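PDB 7PN0: ribose-phosphate pyrophosphokinase from Thermus thermophilus, which catalyses the transfer of a diphosphate group from ATP to ribose 5-phosphate, giving phosphoribosyl pyrophosphate (PRPP). Local coordinates for residues L124-L128 with A246-V250; E266-T272 with K280-V286; F53-S57 with E68-V73. One frame throughout, in Å; residues are numbered along the deposited sequence.

Overall arrangement
Contacts 1 and 3 are buried, whereas contact 2 is only partly buried, strand 266-270 inside and the edge strand 281-284 partly exposed. Contact 3 packs helix 62-78 on strand 51-55 in the first sheet, mostly with apolar side chains and one amide-carboxylate bond. Contact 2 pairs strands 266-270 and 281-284 of the second sheet through backbone bonds, with charged groups at the two ends. Contact 1, at the middle of the chain, is polar and joins the end of a first-sheet strand to the turn at T247. It touches contact 2 through T247-T270 and H248-T272; contact 2 reaches contact 3 through T272 and S57.

Contact 1. Residues L124-L128 with A246-V250; sequences LTMTL and ATHGV. With SO4 (sulfate ion), chain F.
T127 and H248 meet where strand 122-126 runs out. The imidazole edge faces two successive carbonyls: NE2 of H248 donates to T127 O at 2.9 Å, in the ring plane but from above the carbonyl plane, and makes a weaker, bent bond to M126 O at 3.2 Å. ND1 is bonded to the hydroxyl of T272, and CG2 of T247 rests 3.5 Å above one face of the H248 ring, near its rim. In T127, CB approaches T247 OG1 at 3.4 Å and CG2 lies close to the same oxygen. OG1, beside the backbone N (chi1 -49°), meets T247 OG1 tip to tip at 2.8 Å and donates to sulfate O2 at 2.6 Å. The sulfate is also held by S145, A146 and R175. M126 adds an apolar touch, SD to T247 CG2 at 3.8 Å. With an alanine in place of H248, the carbonyls of M126 and T127 would probably lose their shared donor and the T272 hydroxyl its ring partner. The contact ties together the two halves of a PRPP synthetase, each built on a central, largely parallel sheet.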
ATOM      1  N   LEU A 124     -15.695  15.479   2.400  1.00 11.74           N
ATOM      2  CA  LEU A 124     -16.447  16.619   2.989  1.00 12.66           C
ATOM      3  C   LEU A 124     -17.817  16.078   3.364  1.00 12.30           C
ATOM      4  O   LEU A 124     -18.477  15.562   2.462  1.00 12.91           O
ATOM      5  CB  LEU A 124     -16.564  17.776   1.979  1.00 12.59           C
ATOM      6  CG  LEU A 124     -17.425  18.961   2.437  1.00 12.13           C
ATOM      7  CD1 LEU A 124     -16.890  19.525   3.736  1.00 12.08           C
ATOM      8  CD2 LEU A 124     -17.531  20.014   1.327  1.00 12.04           C
ATOM      9  N   THR A 125     -18.194  16.162   4.643  1.00 11.47           N
ATOM     10  CA  THR A 125     -19.441  15.528   5.107  1.00 11.79           C
ATOM     11  C   THR A 125     -20.050  16.398   6.193  1.00 12.36           C
ATOM     12  O   THR A 125     -19.409  17.330   6.644  1.00 14.23           O
ATOM     13  CB  THR A 125     -19.207  14.061   5.500  1.00 11.97           C
ATOM     14  OG1 THR A 125     -20.441  13.409   5.771  1.00 12.41           O
ATOM     15  CG2 THR A 125     -18.313  13.870   6.703  1.00 11.93           C
ATOM     16  N   MET A 126     -21.211  15.997   6.682  1.00 14.62           N
ATOM     17  CA  MET A 126     -21.915  16.784   7.721  1.00 14.26           C
ATOM     18  C   MET A 126     -22.553  15.809   8.701  1.00 13.00           C
ATOM     19  O   MET A 126     -23.081  14.794   8.269  1.00 13.95           O
ATOM     20  CB  MET A 126     -22.959  17.719   7.120  1.00 14.51           C
ATOM     21  CG  MET A 126     -23.821  18.426   8.157  1.00 15.02           C
ATOM     22  SD  MET A 126     -24.968  19.615   7.362  1.00 16.83           S
ATOM     23  CE  MET A 126     -23.885  21.010   7.125  1.00 15.88           C
ATOM     24  N   THR A 127     -22.518  16.153   9.969  1.00 13.98           N
ATOM     25  CA  THR A 127     -23.201  15.389  11.036  1.00 14.27           C
ATOM     26  C   THR A 127     -23.002  13.875  10.839  1.00 14.28           C
ATOM     27  O   THR A 127     -24.003  13.119  10.649  1.00 14.34           O
ATOM     28  CB  THR A 127     -24.672  15.800  11.149  1.00 16.01           C
ATOM     29  OG1 THR A 127     -24.786  17.227  11.203  1.00 17.09           O
ATOM     30  CG2 THR A 127     -25.306  15.174  12.373  1.00 18.20           C
ATOM     31  N   LEU A 128     -21.783  13.379  11.029  1.00 14.76           N
ATOM     32  CA  LEU A 128     -21.545  11.909  11.133  1.00 14.19           C
ATOM     33  C   LEU A 128     -22.307  11.354  12.325  1.00 15.04           C
ATOM     34  O   LEU A 128     -22.412  12.044  13.340  1.00 13.98           O
ATOM     35  CB  LEU A 128     -20.065  11.624  11.291  1.00 13.78           C
ATOM     36  CG  LEU A 128     -19.273  11.899  10.031  1.00 13.83           C
ATOM     37  CD1 LEU A 128     -17.804  11.870  10.347  1.00 14.12           C
ATOM     38  CD2 LEU A 128     -19.632  10.899   8.941  1.00 14.36           C
ATOM     39  N   ALA A 246     -33.489  17.733  12.860  1.00 17.85           N
ATOM     40  CA  ALA A 246     -32.366  16.801  12.651  1.00 17.35           C
ATOM     41  C   ALA A 246     -31.530  17.352  11.516  1.00 17.10           C
ATOM     42  O   ALA A 246     -32.070  18.180  10.727  1.00 16.46           O
ATOM     43  CB  ALA A 246     -32.864  15.405  12.332  1.00 18.33           C
ATOM     44  N   THR A 247     -30.306  16.861  11.370  1.00 14.98           N
ATOM     45  CA  THR A 247     -29.521  17.172  10.151  1.00 15.03           C
ATOM     46  C   THR A 247     -30.109  16.434   8.950  1.00 15.94           C
ATOM     47  O   THR A 247     -30.456  17.091   7.918  1.00 13.81           O
ATOM     48  CB  THR A 247     -28.029  16.887  10.321  1.00 14.54           C
ATOM     49  OG1 THR A 247     -27.540  17.670  11.425  1.00 14.72           O
ATOM     50  CG2 THR A 247     -27.327  17.227   9.039  1.00 15.58           C
ATOM     51  N   HIS A 248     -30.209  15.115   9.055  1.00 14.01           N
ATOM     52  CA  HIS A 248     -30.510  14.229   7.913  1.00 15.18           C
ATOM     53  C   HIS A 248     -31.973  13.800   7.982  1.00 15.33           C
ATOM     54  O   HIS A 248     -32.352  13.037   8.923  1.00 16.34           O
ATOM     55  CB  HIS A 248     -29.562  13.029   7.914  1.00 14.13           C
ATOM     56  CG  HIS A 248     -28.122  13.405   8.060  1.00 13.86           C
ATOM     57  ND1 HIS A 248     -27.458  14.139   7.098  1.00 14.76           N
ATOM     58  CD2 HIS A 248     -27.205  13.075   8.999  1.00 14.36           C
ATOM     59  CE1 HIS A 248     -26.200  14.295   7.464  1.00 13.71           C
ATOM     60  NE2 HIS A 248     -26.012  13.675   8.637  1.00 15.36           N
ATOM     61  N   GLY A 249     -32.745  14.282   7.018  1.00 18.05           N
ATOM     62  CA  GLY A 249     -34.167  13.964   6.853  1.00 17.44           C
ATOM     63  C   GLY A 249     -34.272  12.817   5.900  1.00 18.06           C
ATOM     64  O   GLY A 249     -34.486  13.040   4.684  1.00 18.60           O
ATOM     65  N   VAL A 250     -34.052  11.615   6.428  1.00 17.36           N
ATOM     66  CA  VAL A 250     -33.967  10.408   5.582  1.00 18.06           C
ATOM     67  C   VAL A 250     -35.411   9.949   5.249  1.00 17.61           C
ATOM     68  O   VAL A 250     -35.706   9.718   4.058  1.00 16.18           O
ATOM     69  CB  VAL A 250     -33.108   9.336   6.264  1.00 18.96           C
ATOM     70  CG1 VAL A 250     -32.929   8.161   5.334  1.00 18.72           C
ATOM     71  CG2 VAL A 250     -31.771   9.891   6.754  1.00 19.15           C
TER
HETATM   72  S   SO4 F 404     -23.355  18.096  14.533  1.00 21.90           S
HETATM   73  O1  SO4 F 404     -22.257  18.963  14.883  1.00 18.25           O
HETATM   74  O2  SO4 F 404     -23.910  18.569  13.282  1.00 22.82           O
HETATM   75  O3  SO4 F 404     -24.406  18.144  15.578  1.00 24.40           O
HETATM   76  O4  SO4 F 404     -22.886  16.764  14.354  1.00 23.24           O

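Contact 2. Residues E266-T272 with K280-V286; sequences EVAATDT and KLRTLTV
V267 and L281 belong to neighbouring parallel strands, 266-270 and 281-284, whose segment axes come within 4.5 Å and diverge by 29°. The tight part is the backbone: V267 N donates to K280 O, R282 N to V267 O, A269 N to R282 O and L284 N to A269 O, the last at 2.9 Å. CB of A268 packs against CD1 of L284 at 4.0 Å, and this face is covered by Y153 of helix 147-157; V267 and L281 lie on the other face, beneath I259. At the far end, the side chains of T270 and V286 cross at about a right angle, CG2 of T270 3.5 Å from CG1 of V286.

R282, T283 and T285 form the looser, exposed side. OE2 of E266 bridges to R282 NH1 at 2.8 Å, while E266 OE1 lies over the rim of one guanidinium face, the two planes turned 52° apart. This carboxylate is shared, since R157 makes a second salt bridge to OE2 and the Y153 hydroxyl bonds to OE1. The D271 carboxylate is gripped twice on its syn sides, OD1 by the V286 amide at 2.9 Å and OD2 by the T285 hydroxyl at 2.7 Å. With CG set between N and the carbonyl carbon (chi1 50°), it can span both. V286 is the N-cap residue of helix 287-299, and a negative group this close to a helix start would be expected to interact favourably with the helix dipole. Shared charge at E266 likewise probably offsets the closeness of R157 and R282.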
ATOM      1  N   GLU A 266     -43.933  20.559  14.113  1.00 20.63           N
ATOM      2  CA  GLU A 266     -43.151  20.724  12.883  1.00 21.23           C
ATOM      3  C   GLU A 266     -41.894  19.884  13.013  1.00 20.23           C
ATOM      4  O   GLU A 266     -41.403  19.715  14.155  1.00 20.64           O
ATOM      5  CB  GLU A 266     -42.806  22.190  12.704  1.00 22.73           C
ATOM      6  CG  GLU A 266     -42.274  22.528  11.349  1.00 26.65           C
ATOM      7  CD  GLU A 266     -42.324  24.029  11.103  1.00 29.44           C
ATOM      8  OE1 GLU A 266     -41.338  24.692  11.346  1.00 30.43           O
ATOM      9  OE2 GLU A 266     -43.383  24.510  10.696  1.00 36.27           O
ATOM     10  N   VAL A 267     -41.387  19.448  11.873  1.00 19.00           N
ATOM     11  CA  VAL A 267     -40.135  18.650  11.810  1.00 18.83           C
ATOM     12  C   VAL A 267     -39.274  19.286  10.727  1.00 18.21           C
ATOM     13  O   VAL A 267     -39.717  19.325   9.560  1.00 19.81           O
ATOM     14  CB  VAL A 267     -40.437  17.174  11.530  1.00 19.43           C
ATOM     15  CG1 VAL A 267     -39.148  16.352  11.507  1.00 19.77           C
ATOM     16  CG2 VAL A 267     -41.428  16.620  12.556  1.00 19.87           C
ATOM     17  N   ALA A 268     -38.114  19.776  11.123  1.00 16.89           N
ATOM     18  CA  ALA A 268     -37.161  20.447  10.223  1.00 17.70           C
ATOM     19  C   ALA A 268     -35.944  19.537  10.064  1.00 18.68           C
ATOM     20  O   ALA A 268     -35.504  18.943  11.066  1.00 17.92           O
ATOM     21  CB  ALA A 268     -36.776  21.790  10.777  1.00 17.38           C
ATOM     22  N   ALA A 269     -35.398  19.503   8.854  1.00 16.77           N
ATOM     23  CA  ALA A 269     -34.157  18.772   8.539  1.00 16.38           C
ATOM     24  C   ALA A 269     -33.473  19.522   7.416  1.00 16.64           C
ATOM     25  O   ALA A 269     -34.140  20.340   6.747  1.00 15.63           O
ATOM     26  CB  ALA A 269     -34.481  17.364   8.192  1.00 17.44           C
ATOM     27  N   THR A 270     -32.173  19.303   7.227  1.00 17.47           N
ATOM     28  CA  THR A 270     -31.457  19.945   6.116  1.00 15.31           C
ATOM     29  C   THR A 270     -31.810  19.198   4.818  1.00 16.17           C
ATOM     30  O   THR A 270     -32.597  18.183   4.824  1.00 15.17           O
ATOM     31  CB  THR A 270     -29.941  19.978   6.375  1.00 16.52           C
ATOM     32  OG1 THR A 270     -29.483  18.650   6.081  1.00 14.32           O
ATOM     33  CG2 THR A 270     -29.582  20.471   7.755  1.00 17.18           C
ATOM     34  N   ASP A 271     -31.160  19.614   3.742  1.00 14.98           N
ATOM     35  CA  ASP A 271     -31.336  19.005   2.412  1.00 15.57           C
ATOM     36  C   ASP A 271     -30.110  18.135   2.112  1.00 14.71           C
ATOM     37  O   ASP A 271     -29.841  17.895   0.939  1.00 12.34           O
ATOM     38  CB  ASP A 271     -31.636  20.060   1.342  1.00 17.43           C
ATOM     39  CG  ASP A 271     -30.717  21.273   1.285  1.00 17.70           C
ATOM     40  OD1 ASP A 271     -29.773  21.360   2.095  1.00 15.13           O
ATOM     41  OD2 ASP A 271     -30.959  22.142   0.411  1.00 20.00           O
ATOM     42  N   THR A 272     -29.384  17.642   3.117  1.00 14.41           N
ATOM     43  CA  THR A 272     -28.316  16.625   2.839  1.00 14.27           C
ATOM     44  C   THR A 272     -28.931  15.453   2.055  1.00 14.47           C
ATOM     45  O   THR A 272     -28.244  14.830   1.198  1.00 13.99           O
ATOM     46  CB  THR A 272     -27.644  16.092   4.118  1.00 13.83           C
ATOM     47  OG1 THR A 272     -28.643  15.594   4.992  1.00 12.99           O
ATOM     48  CG2 THR A 272     -26.799  17.093   4.862  1.00 14.19           C
ATOM     49  N   LYS A 280     -46.108  19.151   7.751  1.00 25.66           N
ATOM     50  CA  LYS A 280     -45.379  19.698   8.929  1.00 24.63           C
ATOM     51  C   LYS A 280     -43.860  19.632   8.691  1.00 21.92           C
ATOM     52  O   LYS A 280     -43.110  19.948   9.632  1.00 22.98           O
ATOM     53  CB  LYS A 280     -45.823  18.941  10.177  1.00 25.22           C
ATOM     54  CG  LYS A 280     -47.331  18.968  10.398  1.00 25.87           C
ATOM     55  CD  LYS A 280     -47.761  18.484  11.750  1.00 26.03           C
ATOM     56  CE  LYS A 280     -47.827  16.975  11.822  1.00 25.29           C
ATOM     57  NZ  LYS A 280     -47.917  16.487  13.216  1.00 26.59           N
ATOM     58  N   LEU A 281     -43.426  19.267   7.490  1.00 21.63           N
ATOM     59  CA  LEU A 281     -41.967  19.147   7.190  1.00 21.92           C
ATOM     60  C   LEU A 281     -41.408  20.503   6.738  1.00 23.51           C
ATOM     61  O   LEU A 281     -42.031  21.148   5.936  1.00 24.02           O
ATOM     62  CB  LEU A 281     -41.790  18.038   6.154  1.00 21.72           C
ATOM     63  CG  LEU A 281     -42.239  16.643   6.602  1.00 23.64           C
ATOM     64  CD1 LEU A 281     -41.834  15.611   5.567  1.00 25.39           C
ATOM     65  CD2 LEU A 281     -41.669  16.282   7.963  1.00 24.22           C
ATOM     66  N   ARG A 282     -40.263  20.924   7.271  1.00 22.02           N
ATOM     67  CA  ARG A 282     -39.544  22.158   6.871  1.00 21.52           C
ATOM     68  C   ARG A 282     -38.110  21.796   6.452  1.00 21.09           C
ATOM     69  O   ARG A 282     -37.519  20.865   7.060  1.00 19.07           O
ATOM     70  CB  ARG A 282     -39.529  23.136   8.034  1.00 27.90           C
ATOM     71  CG  ARG A 282     -39.229  24.573   7.639  1.00 39.21           C
ATOM     72  CD  ARG A 282     -40.473  25.338   7.211  1.00 47.13           C
ATOM     73  NE  ARG A 282     -40.543  26.647   7.867  1.00 54.82           N
ATOM     74  CZ  ARG A 282     -41.595  27.112   8.564  1.00 58.73           C
ATOM     75  NH1 ARG A 282     -42.705  26.396   8.706  1.00 57.78           N
ATOM     76  NH2 ARG A 282     -41.544  28.318   9.100  1.00 61.97           N
ATOM     77  N   THR A 283     -37.578  22.511   5.466  1.00 16.73           N
ATOM     78  CA  THR A 283     -36.210  22.289   4.959  1.00 19.78           C
ATOM     79  C   THR A 283     -35.279  23.422   5.382  1.00 18.01           C
ATOM     80  O   THR A 283     -35.644  24.594   5.253  1.00 16.81           O
ATOM     81  CB  THR A 283     -36.223  22.118   3.444  1.00 19.81           C
ATOM     82  OG1 THR A 283     -37.018  20.979   3.145  1.00 21.77           O
ATOM     83  CG2 THR A 283     -34.820  21.933   2.897  1.00 21.33           C
ATOM     84  N   LEU A 284     -34.092  23.067   5.864  1.00 17.71           N
ATOM     85  CA  LEU A 284     -33.040  24.012   6.283  1.00 17.87           C
ATOM     86  C   LEU A 284     -31.875  23.787   5.311  1.00 20.13           C
ATOM     87  O   LEU A 284     -31.151  22.764   5.436  1.00 19.23           O
ATOM     88  CB  LEU A 284     -32.609  23.752   7.733  1.00 19.12           C
ATOM     89  CG  LEU A 284     -33.718  23.521   8.766  1.00 20.19           C
ATOM     90  CD1 LEU A 284     -33.116  23.166  10.123  1.00 23.12           C
ATOM     91  CD2 LEU A 284     -34.634  24.756   8.883  1.00 19.87           C
ATOM     92  N   THR A 285     -31.726  24.639   4.313  1.00 18.28           N
ATOM     93  CA  THR A 285     -30.745  24.358   3.237  1.00 17.82           C
ATOM     94  C   THR A 285     -29.316  24.475   3.797  1.00 17.83           C
ATOM     95  O   THR A 285     -29.017  25.388   4.574  1.00 17.02           O
ATOM     96  CB  THR A 285     -30.983  25.188   1.979  1.00 19.56           C
ATOM     97  OG1 THR A 285     -30.041  24.591   1.082  1.00 17.78           O
ATOM     98  CG2 THR A 285     -30.766  26.673   2.153  1.00 17.99           C
ATOM     99  N   VAL A 286     -28.454  23.532   3.425  1.00 17.01           N
ATOM    100  CA  VAL A 286     -27.014  23.575   3.783  1.00 17.95           C
ATOM    101  C   VAL A 286     -26.209  23.719   2.494  1.00 16.21           C
ATOM    102  O   VAL A 286     -24.982  23.651   2.572  1.00 16.17           O
ATOM    103  CB  VAL A 286     -26.598  22.339   4.606  1.00 17.92           C
ATOM    104  CG1 VAL A 286     -27.176  22.408   6.011  1.00 20.15           C
ATOM    105  CG2 VAL A 286     -27.003  21.057   3.925  1.00 17.82           C
TER

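Contact 3. Residues F53-S57 with E68-V73; sequences FIVQS and ELLMMV
In the beta-alpha-beta unit formed by strand 51-55, helix 62-78 and strand 83-88, I54 on the first strand and Q56 just past its end reach onto the helix, meeting E68, L69, M72 and V73. Strand and helix run nearly antiparallel, 165° between the short axes, which pass 9.5 Å apart.

I54 supplies the apolar half. Its two branches divide the helix surface: CG2 touches L69 CD1 at 3.8 Å and the M72 methyl CE at 4.0 Å, whereas CD1 lies over the backbone of M72 and against CG2 of V73 at 3.9 Å. The M72 chain bends at chi3 (72°), which brings its methyl round to the isoleucine.

Q56 supplies the polar half. Its CB slides past L69, 4.1 Å from CD1 of that leucine, before a bend at chi2 (88°) turns the amide toward E68. There NE2 of Q56 donates an almost straight bond of 2.8 Å to E68 OE1, which lies in the amide plane although the donor stands above the carboxylate plane. The Q56 amide is fixed from further sides: H65 O takes another bond from NE2, and the S10 hydroxyl bonds to OE1. E68 is equally engaged, OE1 with the backbone N of Q9 and OE2 with the T31 hydroxyl, so the buried carboxylate has polar partners on both oxygens.

Strands 3-7 and 83-88 flank strand 51-55 in the sheet and bond to its backbone. Strand 39-43 borders the helix through M71 and M72, and helix 107-118 packs against L69, L70 and V73. On its outer side the helix meets a second subunit, L70 and M71 touching L114 and T107 of that neighbouring chain.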
ATOM      1  N   PHE A  53     -14.853  17.940  -7.070  1.00 14.00           N
ATOM      2  CA  PHE A  53     -15.735  17.694  -5.915  1.00 13.24           C
ATOM      3  C   PHE A  53     -16.954  16.946  -6.444  1.00 14.12           C
ATOM      4  O   PHE A  53     -17.700  17.420  -7.363  1.00 14.83           O
ATOM      5  CB  PHE A  53     -16.140  19.023  -5.259  1.00 13.66           C
ATOM      6  CG  PHE A  53     -14.992  19.735  -4.606  1.00 12.27           C
ATOM      7  CD1 PHE A  53     -14.090  20.474  -5.348  1.00 13.30           C
ATOM      8  CD2 PHE A  53     -14.729  19.551  -3.253  1.00 13.50           C
ATOM      9  CE1 PHE A  53     -12.985  21.068  -4.758  1.00 12.56           C
ATOM     10  CE2 PHE A  53     -13.628  20.161  -2.661  1.00 13.56           C
ATOM     11  CZ  PHE A  53     -12.769  20.925  -3.418  1.00 12.72           C
ATOM     12  N   ILE A  54     -17.219  15.791  -5.872  1.00 13.38           N
ATOM     13  CA  ILE A  54     -18.316  14.946  -6.414  1.00 12.29           C
ATOM     14  C   ILE A  54     -19.307  14.804  -5.292  1.00 12.66           C
ATOM     15  O   ILE A  54     -18.912  14.288  -4.242  1.00 11.45           O
ATOM     16  CB  ILE A  54     -17.831  13.594  -6.926  1.00 11.74           C
ATOM     17  CG1 ILE A  54     -16.839  13.734  -8.068  1.00 13.74           C
ATOM     18  CG2 ILE A  54     -18.975  12.659  -7.264  1.00 12.49           C
ATOM     19  CD1 ILE A  54     -15.878  12.577  -8.079  1.00 14.07           C
ATOM     20  N   VAL A  55     -20.539  15.240  -5.522  1.00 12.44           N
ATOM     21  CA  VAL A  55     -21.612  15.196  -4.486  1.00 12.95           C
ATOM     22  C   VAL A  55     -22.425  13.894  -4.596  1.00 12.83           C
ATOM     23  O   VAL A  55     -23.088  13.612  -5.624  1.00 11.67           O
ATOM     24  CB  VAL A  55     -22.516  16.437  -4.592  1.00 14.01           C
ATOM     25  CG1 VAL A  55     -23.529  16.510  -3.487  1.00 15.08           C
ATOM     26  CG2 VAL A  55     -21.697  17.718  -4.613  1.00 14.08           C
ATOM     27  N   GLN A  56     -22.538  13.182  -3.491  1.00 12.60           N
ATOM     28  CA  GLN A  56     -23.430  11.987  -3.415  1.00 12.25           C
ATOM     29  C   GLN A  56     -23.813  11.735  -1.969  1.00 12.72           C
ATOM     30  O   GLN A  56     -22.906  11.623  -1.132  1.00 11.87           O
ATOM     31  CB  GLN A  56     -22.738  10.758  -3.996  1.00 12.55           C
ATOM     32  CG  GLN A  56     -23.685   9.580  -4.135  1.00 12.72           C
ATOM     33  CD  GLN A  56     -24.399   9.613  -5.462  1.00 13.01           C
ATOM     34  OE1 GLN A  56     -25.126  10.557  -5.792  1.00 14.78           O
ATOM     35  NE2 GLN A  56     -24.157   8.596  -6.257  1.00 12.90           N
ATOM     36  N   SER A  57     -25.123  11.654  -1.683  1.00 12.93           N
ATOM     37  CA  SER A  57     -25.643  11.234  -0.360  1.00 13.22           C
ATOM     38  C   SER A  57     -26.052   9.768  -0.438  1.00 13.87           C
ATOM     39  O   SER A  57     -26.433   9.284  -1.530  1.00 13.86           O
ATOM     40  CB  SER A  57     -26.762  12.122   0.127  1.00 13.35           C
ATOM     41  OG  SER A  57     -26.230  13.342   0.575  1.00 15.52           O
ATOM     42  N   GLU A  68     -21.979   4.336  -7.850  1.00 13.01           N
ATOM     43  CA  GLU A  68     -21.858   5.529  -8.727  1.00 12.93           C
ATOM     44  C   GLU A  68     -20.750   6.437  -8.189  1.00 12.06           C
ATOM     45  O   GLU A  68     -19.949   6.962  -9.003  1.00 11.87           O
ATOM     46  CB  GLU A  68     -23.200   6.256  -8.868  1.00 12.43           C
ATOM     47  CG  GLU A  68     -23.109   7.464  -9.791  1.00 13.30           C
ATOM     48  CD  GLU A  68     -24.346   8.335  -9.847  1.00 14.00           C
ATOM     49  OE1 GLU A  68     -25.113   8.335  -8.871  1.00 14.17           O
ATOM     50  OE2 GLU A  68     -24.535   8.999 -10.875  1.00 15.13           O
ATOM     51  N   LEU A  69     -20.731   6.718  -6.883  1.00 12.45           N
ATOM     52  CA  LEU A  69     -19.694   7.582  -6.268  1.00 12.07           C
ATOM     53  C   LEU A  69     -18.310   6.948  -6.488  1.00 12.18           C
ATOM     54  O   LEU A  69     -17.377   7.704  -6.920  1.00 12.74           O
ATOM     55  CB  LEU A  69     -19.974   7.772  -4.764  1.00 11.97           C
ATOM     56  CG  LEU A  69     -18.972   8.627  -3.965  1.00 12.21           C
ATOM     57  CD1 LEU A  69     -18.770  10.019  -4.544  1.00 12.07           C
ATOM     58  CD2 LEU A  69     -19.414   8.726  -2.514  1.00 11.49           C
ATOM     59  N   LEU A  70     -18.130   5.669  -6.138  1.00 12.43           N
ATOM     60  CA  LEU A  70     -16.825   4.962  -6.319  1.00 12.28           C
ATOM     61  C   LEU A  70     -16.380   5.096  -7.788  1.00 12.74           C
ATOM     62  O   LEU A  70     -15.200   5.455  -8.062  1.00 11.59           O
ATOM     63  CB  LEU A  70     -16.999   3.514  -5.899  1.00 13.57           C
ATOM     64  CG  LEU A  70     -17.243   3.284  -4.413  1.00 13.83           C
ATOM     65  CD1 LEU A  70     -17.404   1.814  -4.119  1.00 14.48           C
ATOM     66  CD2 LEU A  70     -16.099   3.864  -3.592  1.00 13.60           C
ATOM     67  N   MET A  71     -17.293   4.831  -8.735  1.00 12.54           N
ATOM     68  CA  MET A  71     -16.981   4.895 -10.188  1.00 11.66           C
ATOM     69  C   MET A  71     -16.684   6.348 -10.637  1.00 11.64           C
ATOM     70  O   MET A  71     -15.754   6.546 -11.413  1.00 11.27           O
ATOM     71  CB  MET A  71     -18.159   4.336 -10.980  1.00 12.35           C
ATOM     72  CG  MET A  71     -18.295   2.904 -10.845  1.00 13.95           C
ATOM     73  SD  MET A  71     -19.746   2.300 -11.719  1.00 14.17           S
ATOM     74  CE  MET A  71     -19.226   2.548 -13.407  1.00 15.14           C
ATOM     75  N   MET A  72     -17.383   7.363 -10.115  1.00 11.41           N
ATOM     76  CA  MET A  72     -17.099   8.783 -10.491  1.00 11.84           C
ATOM     77  C   MET A  72     -15.752   9.230  -9.923  1.00 11.63           C
ATOM     78  O   MET A  72     -15.016   9.923 -10.609  1.00 12.67           O
ATOM     79  CB  MET A  72     -18.224   9.693 -10.015  1.00 11.63           C
ATOM     80  CG  MET A  72     -19.467   9.510 -10.820  1.00 12.65           C
ATOM     81  SD  MET A  72     -20.761  10.677 -10.361  1.00 13.44           S
ATOM     82  CE  MET A  72     -20.058  12.157 -11.054  1.00 12.87           C
ATOM     83  N   VAL A  73     -15.394   8.778  -8.720  1.00 11.98           N
ATOM     84  CA  VAL A  73     -14.076   9.085  -8.115  1.00 12.37           C
ATOM     85  C   VAL A  73     -12.989   8.411  -8.943  1.00 12.19           C
ATOM     86  O   VAL A  73     -11.974   9.107  -9.369  1.00 11.40           O
ATOM     87  CB  VAL A  73     -14.062   8.614  -6.652  1.00 12.42           C
ATOM     88  CG1 VAL A  73     -12.640   8.484  -6.161  1.00 13.44           C
ATOM     89  CG2 VAL A  73     -14.886   9.545  -5.796  1.00 12.75           C
TER